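Local coordinates for protein phospholethanolamine N-methyltransferase 2 (Haemonchus contortus, PDB 4KRI) that probably methylates phosphomonomethylethanolamine with S-adenosylmethionine as donor, a step on the nematode route to phosphocholine, at residues 94-107 and 153-165. Numbering follows the deposited sequence.
Sequences LRTDGVLILRQDLS and NWLDFIWTLMKKP
The guanidinium of Arg103 and the carboxylate of Asp156 meet edge to edge, their planes 20° apart: NE bonds OD1 at 2.8 Å and NH2 bonds OD2 at 2.9 Å, both on syn sides. Asp156 OD2 also bonds Ser147 OG. With its CG anti to the backbone N (chi1 -176°) and a bend at chi2, Arg103 turns its side-on edge to the acid. The indole of Trp159 takes Leu102 O and Leu106 CD1 at its edge; that methyl also lies 3.7 Å from Phe157 CD2, so one leucine branch touches both aromatic rings. Helix 114-124 packs on this side, and Thr119 bonds the indole NE1. The backbones of strands 98-105 and 156-165 pair antiparallel; Ile101 and Ile158 join CG2 to CG2 at 3.7 Å on the face that carries Arg103.

At the last pair, Asp105 OD1 is gripped from opposite faces of its plane, by Asn153 ND2 (3.0 Å) and by Ser107 N, which closes an Asx turn. An amide suits position 153: its OD1 accepts from Leu155 N. At the other end the long, extended chain of Lys163 carries NZ to Leu94 O (2.9 Å), Leu91 O and Glu129, while Lys164 NZ bridges to Asp97 OD1 at 2.7 Å.

Apolar side chains thus line the middle of this strand pair, and polar groups tie its ends. Asp156 OD1 sits 4.2 Å from Asp105 OD1, a like-charge approach that Arg103 probably offsets.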
loop_
_atom_site.group_PDB
_atom_site.type_symbol
_atom_site.label_atom_id
_atom_site.label_comp_id
_atom_site.label_asym_id
_atom_site.label_seq_id
_atom_site.Cartn_x
_atom_site.Cartn_y
_atom_site.Cartn_z
ATOM N N LEU A 94 26.158 4.979 2.782
ATOM C CA LEU A 94 25.668 4.466 1.497
ATOM C C LEU A 94 26.129 5.294 0.315
ATOM O O LEU A 94 26.232 6.514 0.408
ATOM C CB LEU A 94 24.134 4.428 1.482
ATOM C CG LEU A 94 23.508 3.304 2.311
ATOM C CD1 LEU A 94 22.040 3.619 2.587
ATOM C CD2 LEU A 94 23.633 1.961 1.596
ATOM N N ARG A 95 26.409 4.623 -0.798
ATOM C CA ARG A 95 26.547 5.312 -2.081
ATOM C C ARG A 95 25.201 5.871 -2.502
ATOM O O ARG A 95 24.158 5.354 -2.102
ATOM C CB ARG A 95 26.990 4.329 -3.166
ATOM C CG ARG A 95 28.359 3.745 -2.944
ATOM C CD ARG A 95 28.637 2.600 -3.917
ATOM N NE ARG A 95 28.539 3.033 -5.311
ATOM C CZ ARG A 95 29.357 2.625 -6.275
ATOM N NH1 ARG A 95 30.333 1.770 -5.994
ATOM N NH2 ARG A 95 29.202 3.069 -7.517
ATOM N N THR A 96 25.202 6.904 -3.342
ATOM C CA THR A 96 23.945 7.336 -3.936
ATOM C C THR A 96 23.349 6.153 -4.714
ATOM O O THR A 96 24.079 5.404 -5.371
ATOM C CB THR A 96 24.123 8.580 -4.828
ATOM O OG1 THR A 96 24.560 9.677 -4.012
ATOM C CG2 THR A 96 22.799 8.954 -5.502
ATOM N N ASP A 97 22.036 5.984 -4.581
ATOM C CA ASP A 97 21.264 4.837 -5.103
ATOM C C ASP A 97 21.447 3.565 -4.279
ATOM O O ASP A 97 20.874 2.528 -4.613
ATOM C CB ASP A 97 21.555 4.541 -6.577
ATOM C CG ASP A 97 21.298 5.723 -7.475
ATOM O OD1 ASP A 97 20.331 6.469 -7.220
ATOM O OD2 ASP A 97 22.076 5.902 -8.435
ATOM N N GLY A 98 22.225 3.647 -3.207
ATOM C CA GLY A 98 22.401 2.513 -2.310
ATOM C C GLY A 98 21.108 2.218 -1.569
ATOM O O GLY A 98 20.281 3.109 -1.374
ATOM N N VAL A 99 20.922 0.965 -1.166
ATOM C CA VAL A 99 19.645 0.541 -0.618
ATOM C C VAL A 99 19.775 0.280 0.878
ATOM O O VAL A 99 20.727 -0.359 1.316
ATOM C CB VAL A 99 19.171 -0.752 -1.304
ATOM C CG1 VAL A 99 17.855 -1.233 -0.691
ATOM C CG2 VAL A 99 19.015 -0.519 -2.802
ATOM N N LEU A 100 18.826 0.796 1.658
ATOM C CA LEU A 100 18.716 0.449 3.073
ATOM C C LEU A 100 17.569 -0.513 3.251
ATOM O O LEU A 100 16.443 -0.207 2.877
ATOM C CB LEU A 100 18.459 1.697 3.932
ATOM C CG LEU A 100 18.059 1.472 5.397
ATOM C CD1 LEU A 100 19.155 0.745 6.188
ATOM C CD2 LEU A 100 17.741 2.805 6.054
ATOM N N ILE A 101 17.858 -1.680 3.819
ATOM C CA ILE A 101 16.826 -2.626 4.221
ATOM C C ILE A 101 16.815 -2.612 5.742
ATOM O O ILE A 101 17.797 -2.988 6.379
ATOM C CB ILE A 101 17.148 -4.053 3.729
ATOM C CG1 ILE A 101 17.279 -4.092 2.196
ATOM C CG2 ILE A 101 16.076 -5.034 4.203
ATOM C CD1 ILE A 101 16.010 -3.613 1.430
ATOM N N LEU A 102 15.718 -2.149 6.331
ATOM C CA LEU A 102 15.663 -1.967 7.765
ATOM C C LEU A 102 14.545 -2.823 8.338
ATOM O O LEU A 102 13.383 -2.652 7.987
ATOM C CB LEU A 102 15.424 -0.490 8.108
ATOM C CG LEU A 102 15.020 -0.200 9.561
ATOM C CD1 LEU A 102 16.178 -0.410 10.482
ATOM C CD2 LEU A 102 14.479 1.216 9.700
ATOM N N ARG A 103 14.905 -3.758 9.209
ATOM C CA ARG A 103 13.924 -4.623 9.842
ATOM C C ARG A 103 13.828 -4.244 11.312
ATOM O O ARG A 103 14.822 -4.262 12.040
ATOM C CB ARG A 103 14.353 -6.094 9.713
ATOM C CG ARG A 103 13.353 -7.148 10.249
ATOM C CD ARG A 103 13.385 -7.273 11.781
ATOM N NE ARG A 103 12.627 -8.428 12.250
ATOM C CZ ARG A 103 13.147 -9.636 12.447
ATOM N NH1 ARG A 103 14.438 -9.866 12.232
ATOM N NH2 ARG A 103 12.370 -10.618 12.870
ATOM N N GLN A 104 12.626 -3.910 11.755
ATOM C CA GLN A 104 12.403 -3.615 13.156
ATOM C C GLN A 104 11.026 -4.101 13.557
ATOM O O GLN A 104 10.035 -3.765 12.902
ATOM C CB GLN A 104 12.532 -2.109 13.405
ATOM C CG GLN A 104 12.394 -1.703 14.863
ATOM C CD GLN A 104 13.538 -2.202 15.720
ATOM O OE1 GLN A 104 14.694 -2.223 15.288
ATOM N NE2 GLN A 104 13.221 -2.621 16.944
ATOM N N ASP A 105 10.968 -4.886 14.634
ATOM C CA ASP A 105 9.696 -5.370 15.176
ATOM C C ASP A 105 9.019 -4.266 15.984
ATOM O O ASP A 105 9.625 -3.715 16.909
ATOM C CB ASP A 105 9.954 -6.588 16.057
ATOM C CG ASP A 105 8.685 -7.193 16.619
ATOM O OD1 ASP A 105 7.581 -6.919 16.095
ATOM O OD2 ASP A 105 8.804 -7.961 17.593
ATOM N N LEU A 106 7.774 -3.934 15.640
ATOM C CA LEU A 106 7.037 -2.891 16.350
ATOM C C LEU A 106 5.895 -3.462 17.208
ATOM O O LEU A 106 5.036 -2.720 17.671
ATOM C CB LEU A 106 6.509 -1.827 15.373
ATOM C CG LEU A 106 7.552 -1.027 14.578
ATOM C CD1 LEU A 106 6.863 0.011 13.715
ATOM C CD2 LEU A 106 8.535 -0.353 15.504
ATOM N N SER A 107 5.894 -4.776 17.423
ATOM C CA SER A 107 4.804 -5.412 18.166
ATOM C C SER A 107 4.799 -5.041 19.653
ATOM O O SER A 107 3.763 -5.127 20.313
ATOM C CB SER A 107 4.831 -6.933 17.997
ATOM O OG SER A 107 5.933 -7.519 18.668
ATOM N N ASN A 153 2.343 -12.416 14.627
ATOM C CA ASN A 153 2.795 -11.034 14.739
ATOM C C ASN A 153 2.813 -10.385 13.363
ATOM O O ASN A 153 3.627 -10.754 12.518
ATOM C CB ASN A 153 4.209 -11.017 15.328
ATOM C CG ASN A 153 4.780 -9.616 15.444
ATOM O OD1 ASN A 153 4.074 -8.623 15.246
ATOM N ND2 ASN A 153 6.066 -9.531 15.798
ATOM N N TRP A 154 1.922 -9.411 13.158
ATOM C CA TRP A 154 1.772 -8.706 11.885
ATOM C C TRP A 154 2.481 -7.357 11.907
ATOM O O TRP A 154 2.445 -6.619 10.920
ATOM C CB TRP A 154 0.275 -8.487 11.570
ATOM C CG TRP A 154 -0.458 -9.696 10.990
ATOM C CD1 TRP A 154 -0.780 -9.899 9.666
ATOM C CD2 TRP A 154 -0.961 -10.844 11.705
ATOM N NE1 TRP A 154 -1.436 -11.102 9.525
ATOM C CE2 TRP A 154 -1.569 -11.693 10.748
ATOM C CE3 TRP A 154 -0.953 -11.235 13.055
ATOM C CZ2 TRP A 154 -2.158 -12.914 11.104
ATOM C CZ3 TRP A 154 -1.541 -12.447 13.402
ATOM C CH2 TRP A 154 -2.140 -13.272 12.425
ATOM N N LEU A 155 3.133 -7.039 13.023
ATOM C CA LEU A 155 3.780 -5.732 13.175
ATOM C C LEU A 155 5.310 -5.800 13.196
ATOM O O LEU A 155 5.981 -4.956 13.808
ATOM C CB LEU A 155 3.276 -5.036 14.439
ATOM C CG LEU A 155 1.758 -4.950 14.542
ATOM C CD1 LEU A 155 1.395 -4.407 15.922
ATOM C CD2 LEU A 155 1.179 -4.073 13.426
ATOM N N ASP A 156 5.862 -6.793 12.515
ATOM C CA ASP A 156 7.311 -6.921 12.391
ATOM C C ASP A 156 7.609 -6.400 10.982
ATOM O O ASP A 156 7.217 -7.019 9.996
ATOM C CB ASP A 156 7.701 -8.399 12.571
ATOM C CG ASP A 156 9.177 -8.599 12.822
ATOM O OD1 ASP A 156 9.943 -7.606 12.737
ATOM O OD2 ASP A 156 9.585 -9.761 13.102
ATOM N N PHE A 157 8.244 -5.233 10.877
ATOM C CA PHE A 157 8.311 -4.547 9.571
ATOM C C PHE A 157 9.692 -4.510 8.917
ATOM O O PHE A 157 10.709 -4.524 9.600
ATOM C CB PHE A 157 7.772 -3.128 9.716
ATOM C CG PHE A 157 6.317 -3.080 10.069
ATOM C CD1 PHE A 157 5.359 -3.434 9.135
ATOM C CD2 PHE A 157 5.914 -2.715 11.346
ATOM C CE1 PHE A 157 4.008 -3.388 9.446
ATOM C CE2 PHE A 157 4.568 -2.676 11.679
ATOM C CZ PHE A 157 3.611 -3.013 10.720
ATOM N N ILE A 158 9.702 -4.469 7.587
ATOM C CA ILE A 158 10.915 -4.276 6.797
ATOM C C ILE A 158 10.698 -3.057 5.919
ATOM O O ILE A 158 9.784 -3.041 5.098
ATOM C CB ILE A 158 11.168 -5.456 5.865
ATOM C CG1 ILE A 158 11.244 -6.762 6.667
ATOM C CG2 ILE A 158 12.464 -5.241 5.064
ATOM C CD1 ILE A 158 11.131 -8.006 5.790
ATOM N N TRP A 159 11.527 -2.033 6.084
ATOM C CA TRP A 159 11.480 -0.896 5.164
ATOM C C TRP A 159 12.510 -1.106 4.076
ATOM O O TRP A 159 13.628 -1.520 4.348
ATOM C CB TRP A 159 11.821 0.418 5.893
ATOM C CG TRP A 159 10.737 0.978 6.756
ATOM C CD1 TRP A 159 9.883 2.001 6.445
ATOM C CD2 TRP A 159 10.406 0.572 8.085
ATOM N NE1 TRP A 159 9.035 2.249 7.508
ATOM C CE2 TRP A 159 9.334 1.379 8.521
ATOM C CE3 TRP A 159 10.910 -0.403 8.953
ATOM C CZ2 TRP A 159 8.758 1.241 9.787
ATOM C CZ3 TRP A 159 10.337 -0.542 10.201
ATOM C CH2 TRP A 159 9.271 0.275 10.605
ATOM N N THR A 160 12.143 -0.794 2.843
ATOM C CA THR A 160 13.100 -0.761 1.742
ATOM C C THR A 160 13.177 0.691 1.306
ATOM O O THR A 160 12.176 1.244 0.865
ATOM C CB THR A 160 12.601 -1.603 0.543
ATOM O OG1 THR A 160 12.485 -2.983 0.935
ATOM C CG2 THR A 160 13.595 -1.522 -0.609
ATOM N N LEU A 161 14.356 1.304 1.434
ATOM C CA LEU A 161 14.545 2.728 1.105
ATOM C C LEU A 161 15.800 2.877 0.259
ATOM O O LEU A 161 16.695 2.041 0.333
ATOM C CB LEU A 161 14.719 3.533 2.400
ATOM C CG LEU A 161 13.649 3.368 3.484
ATOM C CD1 LEU A 161 14.120 3.987 4.802
ATOM C CD2 LEU A 161 12.343 3.996 3.045
ATOM N N MET A 162 15.876 3.938 -0.544
ATOM C CA MET A 162 17.046 4.149 -1.394
ATOM C C MET A 162 17.604 5.549 -1.186
ATOM O O MET A 162 16.843 6.519 -1.129
ATOM C CB MET A 162 16.646 3.953 -2.866
ATOM C CG MET A 162 17.796 4.047 -3.857
ATOM S SD MET A 162 17.389 3.349 -5.485
ATOM C CE MET A 162 15.664 2.895 -5.214
ATOM N N LYS A 163 18.925 5.669 -1.079
ATOM C CA LYS A 163 19.549 6.983 -0.923
ATOM C C LYS A 163 19.493 7.753 -2.237
ATOM O O LYS A 163 19.892 7.229 -3.275
ATOM C CB LYS A 163 21.008 6.828 -0.525
ATOM C CG LYS A 163 21.705 8.167 -0.275
ATOM C CD LYS A 163 23.192 7.983 0.024
ATOM C CE LYS A 163 23.875 9.334 0.194
ATOM N NZ LYS A 163 25.299 9.213 0.622
ATOM N N LYS A 164 19.014 8.996 -2.188
ATOM C CA LYS A 164 18.873 9.827 -3.393
ATOM C C LYS A 164 19.317 11.259 -3.111
ATOM O O LYS A 164 19.333 11.700 -1.954
ATOM C CB LYS A 164 17.416 9.841 -3.871
ATOM C CG LYS A 164 16.900 8.508 -4.353
ATOM C CD LYS A 164 17.607 8.071 -5.628
ATOM C CE LYS A 164 16.969 6.799 -6.188
ATOM N NZ LYS A 164 17.666 6.306 -7.410
ATOM N N PRO A 165 19.708 11.984 -4.168
ATOM C CA PRO A 165 20.027 13.411 -4.030
ATOM C C PRO A 165 18.752 14.257 -4.074
ATOM O O PRO A 165 17.812 13.905 -4.797
ATOM C CB PRO A 165 20.887 13.687 -5.266
ATOM C CG PRO A 165 20.338 12.742 -6.304
ATOM C CD PRO A 165 19.999 11.477 -5.523
HETATM O O HOH W 1 26.486 9.779 -2.043
HETATM O O HOH W 2 10.329 -10.207 15.782
#